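Local coordinates for protein SAM dependent methyltransferase (Aquifex aeolicus, PDB 3DH0) that binds S-adenosylmethionine and probably transfers its methyl group to an acceptor, as expected of a SAM-dependent methyltransferase, at residues F33-G38 against P53-M58; G63-I68 against K88-L93; V107-M112 against F136-I141. All blocks are in the same frame, centred on the assembly; numbering follows the deposited sequence.

Interaction 1. Residues F33-G38 against P53-M58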
ATOM      1  N   PHE A  33      -5.500   3.104 -11.413  1.00 38.53           N
ATOM      2  CA  PHE A  33      -5.437   4.101 -10.340  1.00 37.40           C
ATOM      3  C   PHE A  33      -4.456   5.243 -10.605  1.00 36.52           C
ATOM      4  O   PHE A  33      -4.331   6.154  -9.786  1.00 35.29           O
ATOM      5  CB  PHE A  33      -5.092   3.446  -9.004  1.00 38.28           C
ATOM      6  CG  PHE A  33      -6.286   2.957  -8.241  1.00 39.71           C
ATOM      7  CD1 PHE A  33      -6.885   1.741  -8.553  1.00 41.31           C
ATOM      8  CD2 PHE A  33      -6.818   3.724  -7.213  1.00 40.23           C
ATOM      9  CE1 PHE A  33      -8.011   1.288  -7.842  1.00 41.72           C
ATOM     10  CE2 PHE A  33      -7.938   3.293  -6.493  1.00 41.70           C
ATOM     11  CZ  PHE A  33      -8.536   2.074  -6.808  1.00 41.46           C
ATOM     12  N   GLY A  34      -3.753   5.183 -11.735  1.00 35.04           N
ATOM     13  CA  GLY A  34      -2.831   6.246 -12.083  1.00 33.64           C
ATOM     14  C   GLY A  34      -1.330   6.076 -11.901  1.00 33.73           C
ATOM     15  O   GLY A  34      -0.586   7.043 -12.110  1.00 33.72           O
ATOM     16  N   LEU A  35      -0.851   4.893 -11.521  1.00 31.50           N
ATOM     17  CA  LEU A  35       0.592   4.744 -11.356  1.00 29.29           C
ATOM     18  C   LEU A  35       1.214   4.818 -12.744  1.00 29.83           C
ATOM     19  O   LEU A  35       0.775   4.135 -13.672  1.00 29.93           O
ATOM     20  CB  LEU A  35       0.954   3.411 -10.694  1.00 25.74           C
ATOM     21  CG  LEU A  35       2.455   3.188 -10.481  1.00 23.03           C
ATOM     22  CD1 LEU A  35       3.011   4.190  -9.497  1.00 23.45           C
ATOM     23  CD2 LEU A  35       2.683   1.795  -9.982  1.00 21.81           C
ATOM     24  N   LYS A  36       2.238   5.648 -12.894  1.00 29.84           N
ATOM     25  CA  LYS A  36       2.850   5.782 -14.196  1.00 29.68           C
ATOM     26  C   LYS A  36       4.351   5.665 -14.169  1.00 29.31           C
ATOM     27  O   LYS A  36       4.977   5.763 -13.123  1.00 29.81           O
ATOM     28  CB  LYS A  36       2.438   7.111 -14.836  1.00 29.25           C
ATOM     29  CG  LYS A  36       0.933   7.300 -14.873  1.00 30.69           C
ATOM     30  CD  LYS A  36       0.517   8.553 -15.619  1.00 31.89           C
ATOM     31  CE  LYS A  36      -0.887   8.966 -15.220  1.00 32.29           C
ATOM     32  NZ  LYS A  36      -1.824   7.807 -15.236  1.00 34.29           N
ATOM     33  N   GLU A  37       4.912   5.446 -15.349  1.00 29.05           N
ATOM     34  CA  GLU A  37       6.339   5.318 -15.524  1.00 29.20           C
ATOM     35  C   GLU A  37       7.020   6.587 -14.995  1.00 29.45           C
ATOM     36  O   GLU A  37       6.533   7.704 -15.222  1.00 27.40           O
ATOM     37  CB  GLU A  37       6.630   5.140 -17.000  1.00 30.14           C
ATOM     38  CG  GLU A  37       7.976   4.552 -17.287  1.00 35.29           C
ATOM     39  CD  GLU A  37       8.268   4.501 -18.774  1.00 38.12           C
ATOM     40  OE1 GLU A  37       7.344   4.143 -19.543  1.00 38.47           O
ATOM     41  OE2 GLU A  37       9.418   4.808 -19.169  1.00 38.69           O
ATOM     42  N   GLY A  38       8.135   6.402 -14.287  1.00 28.85           N
ATOM     43  CA  GLY A  38       8.874   7.523 -13.726  1.00 26.77           C
ATOM     44  C   GLY A  38       8.429   7.951 -12.337  1.00 25.98           C
ATOM     45  O   GLY A  38       9.171   8.616 -11.620  1.00 24.68           O
ATOM     46  N   PRO A  53       7.137  -6.610  -7.301  1.00 23.27           N
ATOM     47  CA  PRO A  53       7.547  -6.835  -8.691  1.00 23.00           C
ATOM     48  C   PRO A  53       6.695  -6.012  -9.658  1.00 23.09           C
ATOM     49  O   PRO A  53       7.136  -5.637 -10.742  1.00 23.66           O
ATOM     50  CB  PRO A  53       7.321  -8.334  -8.868  1.00 21.63           C
ATOM     51  CG  PRO A  53       7.659  -8.865  -7.515  1.00 21.32           C
ATOM     52  CD  PRO A  53       6.971  -7.891  -6.589  1.00 21.65           C
ATOM     53  N   TYR A  54       5.468  -5.733  -9.238  1.00 22.97           N
ATOM     54  CA  TYR A  54       4.519  -4.984 -10.038  1.00 23.38           C
ATOM     55  C   TYR A  54       4.831  -3.516 -10.070  1.00 23.24           C
ATOM     56  O   TYR A  54       5.075  -2.953 -11.121  1.00 24.40           O
ATOM     57  CB  TYR A  54       3.119  -5.228  -9.496  1.00 25.61           C
ATOM     58  CG  TYR A  54       2.746  -6.678  -9.604  1.00 27.54           C
ATOM     59  CD1 TYR A  54       2.397  -7.226 -10.834  1.00 26.95           C
ATOM     60  CD2 TYR A  54       2.854  -7.534  -8.502  1.00 29.44           C
ATOM     61  CE1 TYR A  54       2.175  -8.578 -10.981  1.00 27.51           C
ATOM     62  CE2 TYR A  54       2.634  -8.906  -8.643  1.00 30.17           C
ATOM     63  CZ  TYR A  54       2.296  -9.415  -9.898  1.00 29.57           C
ATOM     64  OH  TYR A  54       2.117 -10.764 -10.080  1.00 31.18           O
ATOM     65  N   LEU A  55       4.809  -2.901  -8.899  1.00 23.33           N
ATOM     66  CA  LEU A  55       5.131  -1.489  -8.755  1.00 21.38           C
ATOM     67  C   LEU A  55       6.468  -1.198  -9.443  1.00 20.49           C
ATOM     68  O   LEU A  55       6.626  -0.204 -10.143  1.00 19.65           O
ATOM     69  CB  LEU A  55       5.236  -1.158  -7.270  1.00 20.91           C
ATOM     70  CG  LEU A  55       3.969  -1.395  -6.449  1.00 20.72           C
ATOM     71  CD1 LEU A  55       4.302  -1.335  -4.966  1.00 17.81           C
ATOM     72  CD2 LEU A  55       2.910  -0.364  -6.828  1.00 18.13           C
ATOM     73  N   SER A  56       7.427  -2.084  -9.226  1.00 18.92           N
ATOM     74  CA  SER A  56       8.742  -1.942  -9.816  1.00 19.68           C
ATOM     75  C   SER A  56       8.637  -1.838 -11.336  1.00 22.66           C
ATOM     76  O   SER A  56       9.169  -0.911 -11.958  1.00 22.51           O
ATOM     77  CB  SER A  56       9.600  -3.150  -9.430  1.00 16.25           C
ATOM     78  OG  SER A  56      10.929  -3.009  -9.874  1.00 13.05           O
ATOM     79  N   LYS A  57       7.942  -2.801 -11.929  1.00 24.64           N
ATOM     80  CA  LYS A  57       7.793  -2.834 -13.364  1.00 27.19           C
ATOM     81  C   LYS A  57       7.138  -1.579 -13.913  1.00 28.65           C
ATOM     82  O   LYS A  57       7.607  -1.013 -14.903  1.00 29.08           O
ATOM     83  CB  LYS A  57       6.970  -4.047 -13.785  1.00 29.33           C
ATOM     84  CG  LYS A  57       6.810  -4.166 -15.295  1.00 32.06           C
ATOM     85  CD  LYS A  57       5.678  -5.102 -15.690  1.00 33.93           C
ATOM     86  CE  LYS A  57       5.528  -5.174 -17.210  1.00 35.61           C
ATOM     87  NZ  LYS A  57       4.295  -5.923 -17.646  1.00 34.83           N
ATOM     88  N   MET A  58       6.059  -1.147 -13.263  1.00 29.22           N
ATOM     89  CA  MET A  58       5.297   0.014 -13.708  1.00 29.23           C
ATOM     90  C   MET A  58       5.936   1.385 -13.649  1.00 29.15           C
ATOM     91  O   MET A  58       5.482   2.285 -14.330  1.00 30.42           O
ATOM     92  CB  MET A  58       3.952   0.073 -12.990  1.00 29.52           C
ATOM     93  CG  MET A  58       2.887  -0.812 -13.632  1.00 32.92           C
ATOM     94  SD  MET A  58       1.211  -0.325 -13.182  1.00 35.17           S
ATOM     95  CE  MET A  58       1.077   1.232 -14.054  1.00 33.90           C
TER
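Leu35 plugs the side of helix 52-59 with one methyl group, meeting Leu55 and Met58, and so ties the connection between helix 26-33 and strand 40-43 to the first helix after that strand in the Rossmann-like methyltransferase fold. The chain reaches this position through a Schellman motif: Gly34, with positive phi, takes it out of helix 26-33, and Leu35 is then directed at the other helix.

Apolar contacts carry most of the joint. Leu35 holds CG trans to its backbone N (chi1 -180°), which swings CD2 across to the helix. There CD2 lies 3.8 Å from Leu55 CD2, the two side chains crossing at about a right angle, and 3.7 Å from Met58 CB. The thioether is the looser neighbour, with Met58 SD 4.1 Å from the same CD2. Met58 bends at its last torsion (chi3 69°), folding its end back over the loop. Leu55 and Met58 also pack on Leu30 of helix 26-33, while Leu35 and Leu55 reach the central sheet at Phe109 and Phe111, respectively. The cluster therefore fills the angle between two helices and the sheet. The side chain of Leu55 is about 8 Å from the bound S-adenosylmethionine.

Backbone polar contacts are slighter. Met58 O approaches Glu37 from the last turn of the helix, but the angle at Glu37 N is too poor for a hydrogen bond. The carbonyl instead takes a CA-H...O contact from Glu37 CA at 3.4 Å. Next along, Gly38 and Val59 are joined by backbone hydrogen bonding, which continues the connection beyond this contact. On the exposed outer side, Lys36 curls back over its own loop, and its NZ makes a weak hydrogen bond to Gly34 O at 3.4 Å.

Interaction 2. Residues G63-I68 against K88-L93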
ATOM      1  N   GLY A  63      11.704   5.250 -12.598  1.00 32.86           N
ATOM      2  CA  GLY A  63      10.988   5.449 -11.353  1.00 30.70           C
ATOM      3  C   GLY A  63      11.657   4.842 -10.129  1.00 30.89           C
ATOM      4  O   GLY A  63      12.777   4.331 -10.188  1.00 31.04           O
ATOM      5  N   LYS A  64      10.967   4.890  -9.001  1.00 29.88           N
ATOM      6  CA  LYS A  64      11.525   4.330  -7.791  1.00 28.01           C
ATOM      7  C   LYS A  64      10.428   3.803  -6.884  1.00 25.56           C
ATOM      8  O   LYS A  64       9.315   4.314  -6.875  1.00 24.91           O
ATOM      9  CB  LYS A  64      12.337   5.395  -7.059  1.00 28.63           C
ATOM     10  CG  LYS A  64      13.444   4.829  -6.196  1.00 29.92           C
ATOM     11  CD  LYS A  64      14.107   5.934  -5.398  1.00 32.16           C
ATOM     12  CE  LYS A  64      14.635   7.047  -6.286  1.00 31.52           C
ATOM     13  NZ  LYS A  64      15.225   8.129  -5.468  1.00 33.01           N
ATOM     14  N   VAL A  65      10.746   2.771  -6.123  1.00 23.83           N
ATOM     15  CA  VAL A  65       9.772   2.194  -5.217  1.00 22.13           C
ATOM     16  C   VAL A  65      10.309   2.117  -3.795  1.00 21.34           C
ATOM     17  O   VAL A  65      11.274   1.414  -3.526  1.00 21.51           O
ATOM     18  CB  VAL A  65       9.372   0.761  -5.659  1.00 23.22           C
ATOM     19  CG1 VAL A  65       8.357   0.190  -4.688  1.00 23.54           C
ATOM     20  CG2 VAL A  65       8.805   0.773  -7.065  1.00 20.25           C
ATOM     21  N   TYR A  66       9.694   2.857  -2.886  1.00 20.16           N
ATOM     22  CA  TYR A  66      10.102   2.805  -1.492  1.00 20.61           C
ATOM     23  C   TYR A  66       9.148   1.855  -0.804  1.00 19.14           C
ATOM     24  O   TYR A  66       7.957   2.123  -0.719  1.00 19.90           O
ATOM     25  CB  TYR A  66      10.010   4.180  -0.827  1.00 23.34           C
ATOM     26  CG  TYR A  66      11.059   5.156  -1.289  1.00 23.14           C
ATOM     27  CD1 TYR A  66      12.395   4.982  -0.940  1.00 22.43           C
ATOM     28  CD2 TYR A  66      10.718   6.232  -2.106  1.00 22.61           C
ATOM     29  CE1 TYR A  66      13.360   5.846  -1.395  1.00 23.27           C
ATOM     30  CE2 TYR A  66      11.679   7.099  -2.568  1.00 23.83           C
ATOM     31  CZ  TYR A  66      12.995   6.898  -2.210  1.00 24.48           C
ATOM     32  OH  TYR A  66      13.958   7.739  -2.682  1.00 26.57           O
ATOM     33  N   ALA A  67       9.678   0.742  -0.321  1.00 16.91           N
ATOM     34  CA  ALA A  67       8.874  -0.257   0.356  1.00 15.89           C
ATOM     35  C   ALA A  67       9.148  -0.228   1.854  1.00 15.28           C
ATOM     36  O   ALA A  67      10.162  -0.735   2.305  1.00 16.71           O
ATOM     37  CB  ALA A  67       9.191  -1.638  -0.205  1.00 13.62           C
ATOM     38  N   ILE A  68       8.247   0.362   2.627  1.00 14.85           N
ATOM     39  CA  ILE A  68       8.429   0.431   4.068  1.00 16.28           C
ATOM     40  C   ILE A  68       7.636  -0.624   4.818  1.00 16.63           C
ATOM     41  O   ILE A  68       6.829  -1.334   4.250  1.00 16.94           O
ATOM     42  CB  ILE A  68       8.024   1.803   4.618  1.00 17.29           C
ATOM     43  CG1 ILE A  68       6.591   2.123   4.182  1.00 19.05           C
ATOM     44  CG2 ILE A  68       9.014   2.868   4.157  1.00 16.30           C
ATOM     45  CD1 ILE A  68       6.006   3.390   4.791  1.00 17.16           C
ATOM     46  N   LYS A  88      15.984  -3.636  -9.470  1.00 25.46           N
ATOM     47  CA  LYS A  88      16.942  -2.564  -9.220  1.00 23.29           C
ATOM     48  C   LYS A  88      16.420  -1.204  -8.753  1.00 21.41           C
ATOM     49  O   LYS A  88      17.157  -0.452  -8.134  1.00 22.23           O
ATOM     50  CB  LYS A  88      17.811  -2.375 -10.463  1.00 23.57           C
ATOM     51  CG  LYS A  88      18.499  -3.655 -10.916  1.00 26.20           C
ATOM     52  CD  LYS A  88      19.711  -4.049 -10.056  1.00 26.25           C
ATOM     53  CE  LYS A  88      20.955  -3.244 -10.426  1.00 29.03           C
ATOM     54  NZ  LYS A  88      22.221  -3.939 -10.038  1.00 29.85           N
ATOM     55  N   ASN A  89      15.165  -0.881  -9.029  1.00 19.44           N
ATOM     56  CA  ASN A  89      14.635   0.414  -8.626  1.00 18.27           C
ATOM     57  C   ASN A  89      13.886   0.409  -7.304  1.00 19.03           C
ATOM     58  O   ASN A  89      13.160   1.356  -6.992  1.00 18.91           O
ATOM     59  CB  ASN A  89      13.709   0.955  -9.710  1.00 17.50           C
ATOM     60  CG  ASN A  89      12.497   0.070  -9.944  1.00 19.25           C
ATOM     61  OD1 ASN A  89      11.613   0.416 -10.724  1.00 19.21           O
ATOM     62  ND2 ASN A  89      12.449  -1.077  -9.273  1.00 16.34           N
ATOM     63  N   VAL A  90      14.051  -0.646  -6.516  1.00 19.32           N
ATOM     64  CA  VAL A  90      13.344  -0.707  -5.253  1.00 18.69           C
ATOM     65  C   VAL A  90      14.235  -0.534  -4.050  1.00 18.88           C
ATOM     66  O   VAL A  90      15.285  -1.159  -3.936  1.00 19.86           O
ATOM     67  CB  VAL A  90      12.578  -2.022  -5.084  1.00 17.95           C
ATOM     68  CG1 VAL A  90      11.714  -1.955  -3.824  1.00 15.81           C
ATOM     69  CG2 VAL A  90      11.730  -2.277  -6.303  1.00 18.14           C
ATOM     70  N   GLU A  91      13.781   0.320  -3.146  1.00 18.29           N
ATOM     71  CA  GLU A  91      14.499   0.613  -1.924  1.00 18.69           C
ATOM     72  C   GLU A  91      13.618   0.184  -0.731  1.00 17.74           C
ATOM     73  O   GLU A  91      12.572   0.769  -0.473  1.00 14.06           O
ATOM     74  CB  GLU A  91      14.808   2.115  -1.898  1.00 19.82           C
ATOM     75  CG  GLU A  91      15.998   2.521  -1.074  1.00 21.67           C
ATOM     76  CD  GLU A  91      17.313   1.977  -1.599  1.00 23.00           C
ATOM     77  OE1 GLU A  91      17.747   2.362  -2.698  1.00 24.98           O
ATOM     78  OE2 GLU A  91      17.927   1.159  -0.903  1.00 24.04           O
ATOM     79  N   VAL A  92      14.042  -0.863  -0.029  1.00 18.66           N
ATOM     80  CA  VAL A  92      13.301  -1.382   1.126  1.00 20.99           C
ATOM     81  C   VAL A  92      13.767  -0.740   2.429  1.00 20.90           C
ATOM     82  O   VAL A  92      14.937  -0.817   2.776  1.00 20.09           O
ATOM     83  CB  VAL A  92      13.465  -2.908   1.251  1.00 21.54           C
ATOM     84  CG1 VAL A  92      12.627  -3.425   2.407  1.00 20.11           C
ATOM     85  CG2 VAL A  92      13.063  -3.578  -0.055  1.00 21.40           C
ATOM     86  N   LEU A  93      12.841  -0.123   3.156  1.00 21.17           N
ATOM     87  CA  LEU A  93      13.188   0.562   4.396  1.00 21.60           C
ATOM     88  C   LEU A  93      12.405   0.160   5.656  1.00 22.71           C
ATOM     89  O   LEU A  93      11.238  -0.237   5.597  1.00 21.62           O
ATOM     90  CB  LEU A  93      13.046   2.079   4.192  1.00 20.00           C
ATOM     91  CG  LEU A  93      13.754   2.757   3.008  1.00 18.52           C
ATOM     92  CD1 LEU A  93      13.406   4.235   2.973  1.00 17.89           C
ATOM     93  CD2 LEU A  93      15.249   2.578   3.120  1.00 16.70           C
TER
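Tyr66 sets one corner of its ring against the neighbouring strand: CD1 is 3.9 Å from Glu91 CB and 4.1 Å from Leu93 CD1, both approaching the ring obliquely. The Glu91 carboxylate is turned 43° from the ring plane and leads away, so its aliphatic base does the touching. At the far end of the ring, Lys64 NZ donates a hydrogen bond to Tyr66 OH at 3.1 Å, joining two residues of the same strand.

The two strands are the parallel pair of a beta-alpha-beta unit, strand 64-69, helix 72-85 and strand 90-94, at one border of the Rossmann-like sheet. Four backbone hydrogen bonds lace them together: Val65 N to Asn89 O, Glu91 N to Val65 O, Ala67 N to Glu91 O, and Leu93 N to Ala67 O. The second is nearly straight, with an N-H...O angle of 173°.

Tyr66, Glu91 and Leu93 share one face, where Leu102 of a loop packs on both Tyr66 and Leu93. Replacing Tyr66 by an alanine would probably leave the Lys64 ammonium without its phenol partner and take away the ring that Glu91 CB and Leu93 CD1 rest against.

The other face carries Val65, Ala67, Val90 and Val92, packed under helices 52-59 and 72-85. Val65 and Val90 lie side by side and point the same way, with Val65 CB 3.9 Å from Val90 CG2. The small Ala67 fits between the two valines of the border strand. Ile68, which precedes the SAM-binding Asp69, ends the contact by laying its CG2 branch against Leu93, with Ile68 CG2 to Leu93 CB 4.1 Å.

Interaction 3. Residues V107-M112 against F136-I141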
ATOM      1  N   VAL A 107       7.267  11.683  -2.819  1.00 27.16           N
ATOM      2  CA  VAL A 107       6.466  10.636  -3.455  1.00 27.50           C
ATOM      3  C   VAL A 107       5.290  11.116  -4.292  1.00 26.27           C
ATOM      4  O   VAL A 107       4.565  12.031  -3.913  1.00 25.82           O
ATOM      5  CB  VAL A 107       5.937   9.623  -2.425  1.00 27.37           C
ATOM      6  CG1 VAL A 107       7.081   9.098  -1.591  1.00 27.10           C
ATOM      7  CG2 VAL A 107       4.888  10.269  -1.558  1.00 29.32           C
ATOM      8  N   ASP A 108       5.105  10.460  -5.429  1.00 24.89           N
ATOM      9  CA  ASP A 108       4.048  10.796  -6.375  1.00 25.36           C
ATOM     10  C   ASP A 108       2.822   9.904  -6.203  1.00 25.29           C
ATOM     11  O   ASP A 108       1.675  10.336  -6.355  1.00 23.62           O
ATOM     12  CB  ASP A 108       4.600  10.653  -7.798  1.00 25.83           C
ATOM     13  CG  ASP A 108       5.842  11.492  -8.027  1.00 27.22           C
ATOM     14  OD1 ASP A 108       5.742  12.737  -7.943  1.00 27.96           O
ATOM     15  OD2 ASP A 108       6.917  10.909  -8.288  1.00 26.56           O
ATOM     16  N   PHE A 109       3.090   8.650  -5.870  1.00 26.41           N
ATOM     17  CA  PHE A 109       2.055   7.650  -5.693  1.00 26.07           C
ATOM     18  C   PHE A 109       2.203   6.950  -4.343  1.00 24.43           C
ATOM     19  O   PHE A 109       3.302   6.576  -3.949  1.00 24.02           O
ATOM     20  CB  PHE A 109       2.182   6.620  -6.818  1.00 28.30           C
ATOM     21  CG  PHE A 109       0.935   5.852  -7.077  1.00 29.43           C
ATOM     22  CD1 PHE A 109       0.033   6.287  -8.039  1.00 31.08           C
ATOM     23  CD2 PHE A 109       0.648   4.704  -6.348  1.00 31.48           C
ATOM     24  CE1 PHE A 109      -1.151   5.586  -8.284  1.00 31.23           C
ATOM     25  CE2 PHE A 109      -0.525   3.989  -6.575  1.00 32.92           C
ATOM     26  CZ  PHE A 109      -1.435   4.433  -7.550  1.00 30.80           C
ATOM     27  N   ILE A 110       1.097   6.785  -3.635  1.00 22.33           N
ATOM     28  CA  ILE A 110       1.104   6.094  -2.357  1.00 22.47           C
ATOM     29  C   ILE A 110       0.156   4.902  -2.477  1.00 22.59           C
ATOM     30  O   ILE A 110      -1.037   5.057  -2.703  1.00 23.58           O
ATOM     31  CB  ILE A 110       0.633   7.001  -1.214  1.00 22.37           C
ATOM     32  CG1 ILE A 110       1.489   8.264  -1.147  1.00 22.32           C
ATOM     33  CG2 ILE A 110       0.744   6.260   0.119  1.00 22.83           C
ATOM     34  CD1 ILE A 110       0.845   9.387  -0.342  1.00 19.91           C
ATOM     35  N   PHE A 111       0.701   3.707  -2.333  1.00 22.12           N
ATOM     36  CA  PHE A 111      -0.069   2.477  -2.448  1.00 22.24           C
ATOM     37  C   PHE A 111      -0.148   1.796  -1.093  1.00 22.81           C
ATOM     38  O   PHE A 111       0.876   1.455  -0.498  1.00 24.17           O
ATOM     39  CB  PHE A 111       0.624   1.565  -3.458  1.00 21.65           C
ATOM     40  CG  PHE A 111      -0.005   0.227  -3.613  1.00 22.31           C
ATOM     41  CD1 PHE A 111      -1.323   0.103  -4.030  1.00 23.10           C
ATOM     42  CD2 PHE A 111       0.748  -0.925  -3.403  1.00 23.26           C
ATOM     43  CE1 PHE A 111      -1.887  -1.146  -4.246  1.00 23.22           C
ATOM     44  CE2 PHE A 111       0.206  -2.180  -3.611  1.00 23.02           C
ATOM     45  CZ  PHE A 111      -1.120  -2.295  -4.038  1.00 24.07           C
ATOM     46  N   MET A 112      -1.362   1.609  -0.599  1.00 22.13           N
ATOM     47  CA  MET A 112      -1.556   0.966   0.690  1.00 22.23           C
ATOM     48  C   MET A 112      -2.419  -0.288   0.519  1.00 21.48           C
ATOM     49  O   MET A 112      -3.642  -0.210   0.557  1.00 20.86           O
ATOM     50  CB  MET A 112      -2.218   1.953   1.650  1.00 20.90           C
ATOM     51  CG  MET A 112      -1.608   1.950   3.034  1.00 21.76           C
ATOM     52  SD  MET A 112      -2.385   3.114   4.150  1.00 22.94           S
ATOM     53  CE  MET A 112      -2.058   4.629   3.357  1.00 15.84           C
ATOM     54  N   PHE A 136       1.248  17.282  -5.378  1.00 44.35           N
ATOM     55  CA  PHE A 136       0.293  16.593  -6.251  1.00 46.64           C
ATOM     56  C   PHE A 136      -0.179  15.308  -5.563  1.00 46.23           C
ATOM     57  O   PHE A 136      -1.226  15.296  -4.903  1.00 47.94           O
ATOM     58  CB  PHE A 136       0.961  16.245  -7.588  1.00 50.53           C
ATOM     59  CG  PHE A 136       1.306  17.455  -8.445  1.00 54.60           C
ATOM     60  CD1 PHE A 136       2.292  18.371  -8.038  1.00 54.92           C
ATOM     61  CD2 PHE A 136       0.632  17.683  -9.654  1.00 54.69           C
ATOM     62  CE1 PHE A 136       2.598  19.511  -8.823  1.00 55.25           C
ATOM     63  CE2 PHE A 136       0.926  18.806 -10.442  1.00 55.79           C
ATOM     64  CZ  PHE A 136       1.919  19.729 -10.021  1.00 55.36           C
ATOM     65  N   ALA A 137       0.600  14.240  -5.747  1.00 43.46           N
ATOM     66  CA  ALA A 137       0.388  12.909  -5.156  1.00 40.83           C
ATOM     67  C   ALA A 137      -0.984  12.255  -5.138  1.00 39.24           C
ATOM     68  O   ALA A 137      -1.980  12.861  -4.727  1.00 38.59           O
ATOM     69  CB  ALA A 137       0.961  12.883  -3.732  1.00 40.51           C
ATOM     70  N   TYR A 138      -0.999  10.988  -5.562  1.00 37.51           N
ATOM     71  CA  TYR A 138      -2.215  10.162  -5.583  1.00 35.93           C
ATOM     72  C   TYR A 138      -2.112   9.108  -4.478  1.00 33.14           C
ATOM     73  O   TYR A 138      -1.039   8.572  -4.223  1.00 32.66           O
ATOM     74  CB  TYR A 138      -2.378   9.410  -6.910  1.00 38.42           C
ATOM     75  CG  TYR A 138      -2.207  10.212  -8.182  1.00 42.04           C
ATOM     76  CD1 TYR A 138      -0.940  10.630  -8.600  1.00 43.79           C
ATOM     77  CD2 TYR A 138      -3.300  10.472  -9.019  1.00 43.35           C
ATOM     78  CE1 TYR A 138      -0.761  11.275  -9.821  1.00 46.00           C
ATOM     79  CE2 TYR A 138      -3.134  11.119 -10.249  1.00 45.94           C
ATOM     80  CZ  TYR A 138      -1.858  11.512 -10.645  1.00 47.17           C
ATOM     81  OH  TYR A 138      -1.663  12.092 -11.887  1.00 48.04           O
ATOM     82  N   LEU A 139      -3.231   8.809  -3.836  1.00 30.23           N
ATOM     83  CA  LEU A 139      -3.259   7.803  -2.782  1.00 28.14           C
ATOM     84  C   LEU A 139      -4.155   6.613  -3.177  1.00 28.12           C
ATOM     85  O   LEU A 139      -5.353   6.778  -3.411  1.00 27.54           O
ATOM     86  CB  LEU A 139      -3.765   8.439  -1.489  1.00 26.26           C
ATOM     87  CG  LEU A 139      -4.139   7.530  -0.319  1.00 25.00           C
ATOM     88  CD1 LEU A 139      -3.047   6.525  -0.035  1.00 25.17           C
ATOM     89  CD2 LEU A 139      -4.383   8.388   0.885  1.00 24.81           C
ATOM     90  N   ALA A 140      -3.575   5.417  -3.256  1.00 26.80           N
ATOM     91  CA  ALA A 140      -4.339   4.227  -3.620  1.00 25.44           C
ATOM     92  C   ALA A 140      -4.453   3.251  -2.457  1.00 24.68           C
ATOM     93  O   ALA A 140      -3.512   2.532  -2.147  1.00 25.44           O
ATOM     94  CB  ALA A 140      -3.689   3.541  -4.800  1.00 23.57           C
ATOM     95  N   ILE A 141      -5.619   3.212  -1.831  1.00 24.39           N
ATOM     96  CA  ILE A 141      -5.838   2.326  -0.694  1.00 24.22           C
ATOM     97  C   ILE A 141      -6.734   1.139  -1.055  1.00 23.91           C
ATOM     98  O   ILE A 141      -7.876   1.316  -1.467  1.00 22.83           O
ATOM     99  CB  ILE A 141      -6.466   3.118   0.480  1.00 22.73           C
ATOM    100  CG1 ILE A 141      -5.554   4.291   0.837  1.00 21.27           C
ATOM    101  CG2 ILE A 141      -6.686   2.214   1.670  1.00 21.45           C
ATOM    102  CD1 ILE A 141      -6.057   5.143   1.952  1.00 21.90           C
TER
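Strand residues Phe109-Met112 and Ala137-Ile141 run parallel, their axes 4.7 Å apart and 10° from aligned. They pair Phe109 with Tyr138, Ile110 with Leu139, Phe111 with Ala140, and Met112 with Ile141. The chain turns a corner at Asp108 and another at Phe136. Hydrogen bonds zigzag between the strands: Tyr138 N to Asp108 O, Ile110 N to Tyr138 O, Ala140 N to Ile110 O, and Met112 N to Ala140 O. The last is almost straight at 176°. Asp108 O also lies in the plane of the Tyr138 ring, 3.5 Å from CD1 at its edge. The Asp108 carboxylate turns elsewhere, with OD2 accepting a hydrogen bond from Thr40 N.

On the face shared by Phe109, Phe111, Tyr138 and Ala140, Phe109 reaches across the strand boundary. Its CG lies trans to the backbone N (chi1 -158°), which carries the ring toward the adjacent strand, where CE2 and CZ are each 3.7 Å from Ala140 CB, oblique to the ring. Phe109 CD1 meets Tyr138 CB at 4.1 Å, the two side chains crossing at about a right angle. Val41 of strand 40-43 also packs on Phe109.

The opposite face belongs to Ile110, Met112, Leu139 and Ile141. Leu139 CD1 sits 3.8 Å from Ile110 CG2 and 4.0 Å from Met112 CE, which is brought there by the bend at the end of the methionine chain. Helix 122-132 covers this face, Leu129 touching both Ile110 and Met112.

Apart from backbone amides and carbonyls, the buried contact is almost wholly hydrocarbon. The ladder pairs the inward-facing polar groups of the two strands, while Phe109 bonds through its backbone to Thr40 and Leu42 on the other side, as suits inner strands of a Rossmann-like sheet. Strand 107-113 leads toward Thr115, a SAM-binding residue whose side chain is about 3 Å from that of Met112.

Overall arrangement
From the N terminus the contacts follow in series; none nests in or crosses another. Interaction 1 closes first, folding helix 52-59 back over strand 40-43 onto the loop that precedes that strand. Interaction 2 then closes around helix 72-85, joining strands 64-69 and 90-94 at one border of the sheet. Interaction 3 closes around helix 122-132, pairing strands 107-113 and 137-144 beyond strand 40-43. Interaction 1 touches both others: its helix packs on interaction 2 through Leu55 and Ser56 against Val65, and its loop and helix also meet the aromatic side chains of strand 107-113. Interactions 2 and 3 do not touch but share the same sheet.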